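Carboxylic ester hydrolase (Aspergillus niger, PDB 7K4O) probably hydrolyses ester bonds of tannins and related gallate esters as a secreted serine esterase of the tannase family. Local coordinates at residues A[193-207]-A[401-414]. Sequence-based numbering, arbitrary orientation.
With ZN (zinc ion), chain O.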
loop_
_atom_site.group_PDB
_atom_site.type_symbol
_atom_site.label_atom_id
_atom_site.label_comp_id
_atom_site.label_asym_id
_atom_site.label_seq_id
_atom_site.Cartn_x
_atom_site.Cartn_y
_atom_site.Cartn_z
ATOM N N TRP A 193 3.450 -5.775 6.014
ATOM C CA TRP A 193 3.693 -7.214 5.709
ATOM C C TRP A 193 5.119 -7.617 6.082
ATOM O O TRP A 193 5.326 -8.776 6.458
ATOM C CB TRP A 193 3.387 -7.549 4.248
ATOM C CG TRP A 193 1.933 -7.721 3.970
ATOM C CD1 TRP A 193 1.178 -6.967 3.132
ATOM C CD2 TRP A 193 1.030 -8.648 4.600
ATOM N NE1 TRP A 193 -0.110 -7.418 3.119
ATOM C CE2 TRP A 193 -0.234 -8.446 4.018
ATOM C CE3 TRP A 193 1.178 -9.697 5.523
ATOM C CZ2 TRP A 193 -1.341 -9.210 4.375
ATOM C CZ3 TRP A 193 0.078 -10.451 5.866
ATOM C CH2 TRP A 193 -1.174 -10.193 5.314
ATOM N N SER A 194 6.096 -6.719 6.012
ATOM C CA SER A 194 7.502 -7.046 6.300
ATOM C C SER A 194 7.617 -7.563 7.740
ATOM O O SER A 194 8.478 -8.420 8.030
ATOM C CB SER A 194 8.435 -5.890 6.056
ATOM O OG SER A 194 8.367 -4.880 7.057
ATOM N N GLN A 195 6.802 -7.037 8.647
ATOM C CA GLN A 195 6.847 -7.446 10.067
ATOM C C GLN A 195 5.958 -8.674 10.325
ATOM O O GLN A 195 6.399 -9.607 10.997
ATOM C CB GLN A 195 6.390 -6.322 10.999
ATOM C CG GLN A 195 7.163 -5.036 10.803
ATOM C CD GLN A 195 8.655 -5.197 10.999
ATOM O OE1 GLN A 195 9.115 -5.483 12.086
ATOM N NE2 GLN A 195 9.414 -5.093 9.910
ATOM N N VAL A 196 4.757 -8.708 9.750
ATOM C CA VAL A 196 3.820 -9.850 9.918
ATOM C C VAL A 196 4.472 -11.147 9.414
ATOM O O VAL A 196 4.288 -12.176 10.001
ATOM C CB VAL A 196 2.495 -9.544 9.245
ATOM C CG1 VAL A 196 1.590 -10.764 9.193
ATOM C CG2 VAL A 196 1.763 -8.353 9.904
ATOM N N GLN A 197 5.291 -11.048 8.372
ATOM C CA GLN A 197 5.983 -12.211 7.779
ATOM C C GLN A 197 7.142 -12.746 8.617
ATOM O O GLN A 197 7.554 -13.857 8.341
ATOM C CB GLN A 197 6.435 -11.839 6.362
ATOM C CG GLN A 197 5.290 -11.793 5.393
ATOM C CD GLN A 197 5.610 -11.225 4.035
ATOM O OE1 GLN A 197 6.778 -11.046 3.657
ATOM N NE2 GLN A 197 4.573 -10.841 3.306
ATOM N N ARG A 198 7.672 -11.991 9.580
ATOM C CA ARG A 198 8.873 -12.333 10.330
ATOM C C ARG A 198 8.662 -12.422 11.841
ATOM O O ARG A 198 9.383 -13.222 12.447
ATOM C CB ARG A 198 9.949 -11.282 10.047
ATOM C CG ARG A 198 10.487 -11.331 8.618
ATOM C CD ARG A 198 11.508 -10.261 8.327
ATOM N NE ARG A 198 12.081 -10.329 6.996
ATOM C CZ ARG A 198 11.539 -9.798 5.895
ATOM N NH1 ARG A 198 10.365 -9.201 5.918
ATOM N NH2 ARG A 198 12.179 -9.899 4.733
ATOM N N PHE A 199 7.795 -11.608 12.417
ATOM C CA PHE A 199 7.771 -11.373 13.889
ATOM C C PHE A 199 6.340 -11.563 14.386
ATOM O O PHE A 199 5.499 -10.621 14.265
ATOM C CB PHE A 199 8.338 -10.010 14.232
ATOM C CG PHE A 199 9.679 -9.701 13.622
ATOM C CD1 PHE A 199 10.796 -10.441 13.972
ATOM C CD2 PHE A 199 9.805 -8.720 12.657
ATOM C CE1 PHE A 199 12.016 -10.198 13.360
ATOM C CE2 PHE A 199 11.010 -8.462 12.057
ATOM C CZ PHE A 199 12.123 -9.213 12.405
ATOM N N GLY A 200 6.076 -12.734 14.898
ATOM C CA GLY A 200 4.689 -13.159 15.172
ATOM C C GLY A 200 3.994 -12.336 16.233
ATOM O O GLY A 200 2.763 -12.156 16.128
ATOM N N ASP A 201 4.719 -11.842 17.219
ATOM C CA ASP A 201 4.028 -11.103 18.306
ATOM C C ASP A 201 4.416 -9.626 18.355
ATOM O O ASP A 201 4.088 -8.990 19.369
ATOM C CB ASP A 201 4.270 -11.770 19.648
ATOM C CG ASP A 201 5.725 -12.038 19.894
ATOM O OD1 ASP A 201 6.550 -11.148 19.589
ATOM O OD2 ASP A 201 6.032 -13.196 20.269
ATOM N N GLU A 202 4.933 -9.040 17.285
ATOM C CA GLU A 202 5.217 -7.599 17.272
ATOM C C GLU A 202 3.889 -6.820 17.370
ATOM O O GLU A 202 3.814 -5.849 18.139
ATOM C CB GLU A 202 5.982 -7.275 15.992
ATOM C CG GLU A 202 6.274 -5.809 15.805
ATOM C CD GLU A 202 7.207 -5.503 14.629
ATOM O OE1 GLU A 202 7.973 -6.385 14.300
ATOM O OE2 GLU A 202 7.207 -4.375 14.171
ATOM N N TRP A 203 2.887 -7.217 16.601
ATOM C CA TRP A 203 1.572 -6.555 16.577
ATOM C C TRP A 203 0.458 -7.565 16.783
ATOM O O TRP A 203 0.502 -8.687 16.218
ATOM C CB TRP A 203 1.330 -5.794 15.284
ATOM C CG TRP A 203 2.360 -4.764 14.951
ATOM C CD1 TRP A 203 2.993 -3.878 15.773
ATOM C CD2 TRP A 203 2.903 -4.547 13.642
ATOM N NE1 TRP A 203 3.857 -3.081 15.042
ATOM C CE2 TRP A 203 3.836 -3.498 13.751
ATOM C CE3 TRP A 203 2.673 -5.113 12.383
ATOM C CZ2 TRP A 203 4.517 -2.977 12.648
ATOM C CZ3 TRP A 203 3.348 -4.603 11.297
ATOM C CH2 TRP A 203 4.244 -3.548 11.420
ATOM N N ASP A 204 -0.596 -7.123 17.446
ATOM C CA ASP A 204 -1.870 -7.856 17.569
ATOM C C ASP A 204 -2.713 -7.694 16.320
ATOM O O ASP A 204 -3.527 -8.607 16.016
ATOM C CB ASP A 204 -2.641 -7.373 18.806
ATOM C CG ASP A 204 -1.824 -7.629 20.075
ATOM O OD1 ASP A 204 -1.544 -8.829 20.377
ATOM O OD2 ASP A 204 -1.309 -6.662 20.704
ATOM N N GLY A 205 -2.604 -6.561 15.622
ATOM C CA GLY A 205 -3.432 -6.324 14.431
ATOM C C GLY A 205 -2.678 -5.456 13.454
ATOM O O GLY A 205 -2.039 -4.484 13.867
ATOM N N ALA A 206 -2.722 -5.795 12.166
ATOM C CA ALA A 206 -2.090 -4.967 11.119
ATOM C C ALA A 206 -3.165 -4.542 10.115
ATOM O O ALA A 206 -3.947 -5.386 9.664
ATOM C CB ALA A 206 -1.002 -5.747 10.418
ATOM N N ILE A 207 -3.209 -3.270 9.812
ATOM C CA ILE A 207 -4.095 -2.615 8.820
ATOM C C ILE A 207 -3.246 -2.208 7.620
ATOM O O ILE A 207 -2.341 -1.381 7.747
ATOM C CB ILE A 207 -4.817 -1.396 9.411
ATOM C CG1 ILE A 207 -5.652 -1.755 10.634
ATOM C CG2 ILE A 207 -5.627 -0.701 8.355
ATOM C CD1 ILE A 207 -5.904 -0.551 11.506
ATOM N N LEU A 401 2.711 -17.709 7.424
ATOM C CA LEU A 401 2.479 -16.742 8.518
ATOM C C LEU A 401 2.127 -17.528 9.786
ATOM O O LEU A 401 1.440 -16.985 10.684
ATOM C CB LEU A 401 1.350 -15.804 8.104
ATOM C CG LEU A 401 1.544 -14.985 6.839
ATOM C CD1 LEU A 401 0.383 -14.031 6.604
ATOM C CD2 LEU A 401 2.849 -14.181 6.917
ATOM N N THR A 402 2.651 -18.744 9.905
ATOM C CA THR A 402 2.357 -19.601 11.086
ATOM C C THR A 402 2.629 -18.827 12.392
ATOM O O THR A 402 1.788 -18.857 13.314
ATOM C CB THR A 402 3.064 -20.963 10.987
ATOM O OG1 THR A 402 2.560 -21.623 9.823
ATOM C CG2 THR A 402 2.789 -21.763 12.252
ATOM N N PRO A 403 3.781 -18.169 12.611
ATOM C CA PRO A 403 4.043 -17.504 13.893
ATOM C C PRO A 403 3.001 -16.418 14.238
ATOM O O PRO A 403 2.473 -16.382 15.365
ATOM C CB PRO A 403 5.433 -16.877 13.707
ATOM C CG PRO A 403 6.102 -17.789 12.699
ATOM C CD PRO A 403 4.992 -18.135 11.728
ATOM N N PHE A 404 2.688 -15.553 13.290
ATOM C CA PHE A 404 1.676 -14.490 13.485
ATOM C C PHE A 404 0.312 -15.108 13.782
ATOM O O PHE A 404 -0.421 -14.692 14.729
ATOM C CB PHE A 404 1.650 -13.594 12.257
ATOM C CG PHE A 404 0.685 -12.453 12.337
ATOM C CD1 PHE A 404 1.042 -11.274 12.953
ATOM C CD2 PHE A 404 -0.588 -12.573 11.808
ATOM C CE1 PHE A 404 0.142 -10.231 13.010
ATOM C CE2 PHE A 404 -1.466 -11.517 11.829
ATOM C CZ PHE A 404 -1.105 -10.338 12.431
ATOM N N HIS A 405 -0.076 -16.115 13.015
ATOM C CA HIS A 405 -1.398 -16.754 13.197
ATOM C C HIS A 405 -1.446 -17.402 14.591
ATOM O O HIS A 405 -2.468 -17.200 15.309
ATOM C CB HIS A 405 -1.663 -17.735 12.061
ATOM C CG HIS A 405 -2.843 -18.618 12.311
ATOM N ND1 HIS A 405 -4.078 -18.089 12.652
ATOM C CD2 HIS A 405 -2.983 -19.961 12.242
ATOM C CE1 HIS A 405 -4.931 -19.118 12.828
ATOM N NE2 HIS A 405 -4.267 -20.225 12.603
ATOM N N GLU A 406 -0.410 -18.131 14.970
ATOM C CA GLU A 406 -0.344 -18.853 16.262
ATOM C C GLU A 406 -0.308 -17.884 17.447
ATOM O O GLU A 406 -0.785 -18.320 18.515
ATOM C CB GLU A 406 0.856 -19.783 16.336
ATOM C CG GLU A 406 0.625 -21.032 15.516
ATOM C CD GLU A 406 1.757 -22.066 15.613
ATOM O OE1 GLU A 406 2.883 -21.716 16.035
ATOM O OE2 GLU A 406 1.509 -23.202 15.198
ATOM N N ALA A 407 0.151 -16.650 17.259
ATOM C CA ALA A 407 0.143 -15.614 18.326
ATOM C C ALA A 407 -1.260 -14.988 18.425
ATOM O O ALA A 407 -1.499 -14.218 19.372
ATOM C CB ALA A 407 1.169 -14.544 18.029
ATOM N N GLY A 408 -2.172 -15.295 17.507
ATOM C CA GLY A 408 -3.539 -14.756 17.493
ATOM C C GLY A 408 -3.649 -13.428 16.778
ATOM O O GLY A 408 -4.704 -12.782 16.885
ATOM N N GLY A 409 -2.661 -13.078 15.943
ATOM C CA GLY A 409 -2.721 -11.833 15.178
ATOM C C GLY A 409 -3.804 -11.815 14.118
ATOM O O GLY A 409 -4.252 -12.859 13.577
ATOM N N LYS A 410 -4.226 -10.604 13.801
ATOM C CA LYS A 410 -5.291 -10.298 12.817
ATOM C C LYS A 410 -4.782 -9.315 11.762
ATOM O O LYS A 410 -4.009 -8.397 12.094
ATOM C CB LYS A 410 -6.502 -9.682 13.520
ATOM C CG LYS A 410 -7.105 -10.524 14.629
ATOM C CD LYS A 410 -7.601 -11.853 14.179
ATOM C CE LYS A 410 -8.634 -12.437 15.131
ATOM N NZ LYS A 410 -8.018 -12.876 16.406
ATOM N N VAL A 411 -5.264 -9.473 10.525
ATOM C CA VAL A 411 -4.971 -8.529 9.432
ATOM C C VAL A 411 -6.267 -8.085 8.771
ATOM O O VAL A 411 -7.089 -8.956 8.410
ATOM C CB VAL A 411 -4.017 -9.149 8.391
ATOM C CG1 VAL A 411 -3.798 -8.225 7.210
ATOM C CG2 VAL A 411 -2.692 -9.558 9.029
ATOM N N ILE A 412 -6.369 -6.801 8.520
ATOM C CA ILE A 412 -7.345 -6.175 7.580
ATOM C C ILE A 412 -6.512 -5.626 6.420
ATOM O O ILE A 412 -5.654 -4.770 6.641
ATOM C CB ILE A 412 -8.187 -5.062 8.243
ATOM C CG1 ILE A 412 -9.110 -5.635 9.303
ATOM C CG2 ILE A 412 -8.922 -4.275 7.180
ATOM C CD1 ILE A 412 -9.790 -4.592 10.137
ATOM N N HIS A 413 -6.732 -6.179 5.248
ATOM C CA HIS A 413 -6.023 -5.814 4.008
ATOM C C HIS A 413 -7.062 -5.249 3.033
ATOM O O HIS A 413 -8.082 -5.912 2.793
ATOM C CB HIS A 413 -5.345 -7.078 3.512
ATOM C CG HIS A 413 -4.541 -7.002 2.262
ATOM N ND1 HIS A 413 -3.888 -8.114 1.794
ATOM C CD2 HIS A 413 -4.316 -6.012 1.372
ATOM C CE1 HIS A 413 -3.269 -7.796 0.653
ATOM N NE2 HIS A 413 -3.505 -6.531 0.363
ATOM N N PHE A 414 -6.782 -4.103 2.460
ATOM C CA PHE A 414 -7.722 -3.499 1.478
ATOM C C PHE A 414 -6.964 -2.994 0.266
ATOM O O PHE A 414 -5.765 -2.721 0.320
ATOM C CB PHE A 414 -8.570 -2.395 2.112
ATOM C CG PHE A 414 -7.806 -1.196 2.569
ATOM C CD1 PHE A 414 -7.174 -1.198 3.809
ATOM C CD2 PHE A 414 -7.739 -0.056 1.779
ATOM C CE1 PHE A 414 -6.411 -0.113 4.191
ATOM C CE2 PHE A 414 -6.997 1.027 2.180
ATOM C CZ PHE A 414 -6.361 1.006 3.404
HETATM ZN ZN ZN O . -4.887 -22.181 12.915
HETATM O O HOH W 1 4.395 -14.865 10.874
HETATM O O HOH W 2 -4.942 -10.155 17.879
HETATM O O HOH W 3 -1.633 -11.376 19.136
HETATM O O HOH W 4 -3.610 -23.892 11.562
HETATM O O HOH W 5 -6.488 -21.897 11.358
HETATM O O HOH W 6 -6.631 -22.289 14.614
HETATM O O HOH W 7 -3.380 -23.044 14.483
#
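Lys410, Val411 and Ile412 run parallel to Gly205, Ala206 and Ile207, joining strands 205-209 and 410-416 as neighbours in the central sheet of the α/β-hydrolase fold. Three backbone hydrogen bonds carry this ladder: Lys410 N to Asp204 O (3.1 Å), Ala206 N to Lys410 O (2.9 Å) and Ile412 N to Ala206 O (3.0 Å). Where the ladder begins, Asp204 O also receives a water that bridges to the carbonyl O of Gly408, the positive-phi residue of the Schellman motif that follows helix 402-406.

On the sheet face bearing Ala206 and Val411, the packing is apolar and aromatic. Val196, its CG1 anti to the backbone N (chi1 171°), lays that methyl over the centre of the Phe404 ring in a CH-pi contact, 3.7 Å from the centroid, while Gly409 CA lies over the opposite face, toward its rim. The far rim of the Trp193 indole lodges between two aliphatic groups, CZ3 against Leu401 CD1 and CH2 against Val411 CG1. Its pyrrole edge meets the face of His413 in a T-shaped pair, planes at 68°; the imidazole is held by Tyr455 through ND1 and Ser427 through NE2.

Near the surface, Gly200 lies against the backbone of Pro403 and Phe404, their nearest approach being Gly200 CA to Phe404 N at 3.6 Å. A water accepts from Phe404 N and donates to Val196 O, linking the last part of helix 187-196 to the first turn of helix 402-406. On the outer side of helix 402-406, His405 NE2 binds a zinc ion at 2.1 Å, four waters completing the ligands seen. The chemistry thus divides: backbone bonds fix the strand register, whereas apolar and aromatic side chains seat helix 187-196 against both the sheet and helix 402-406.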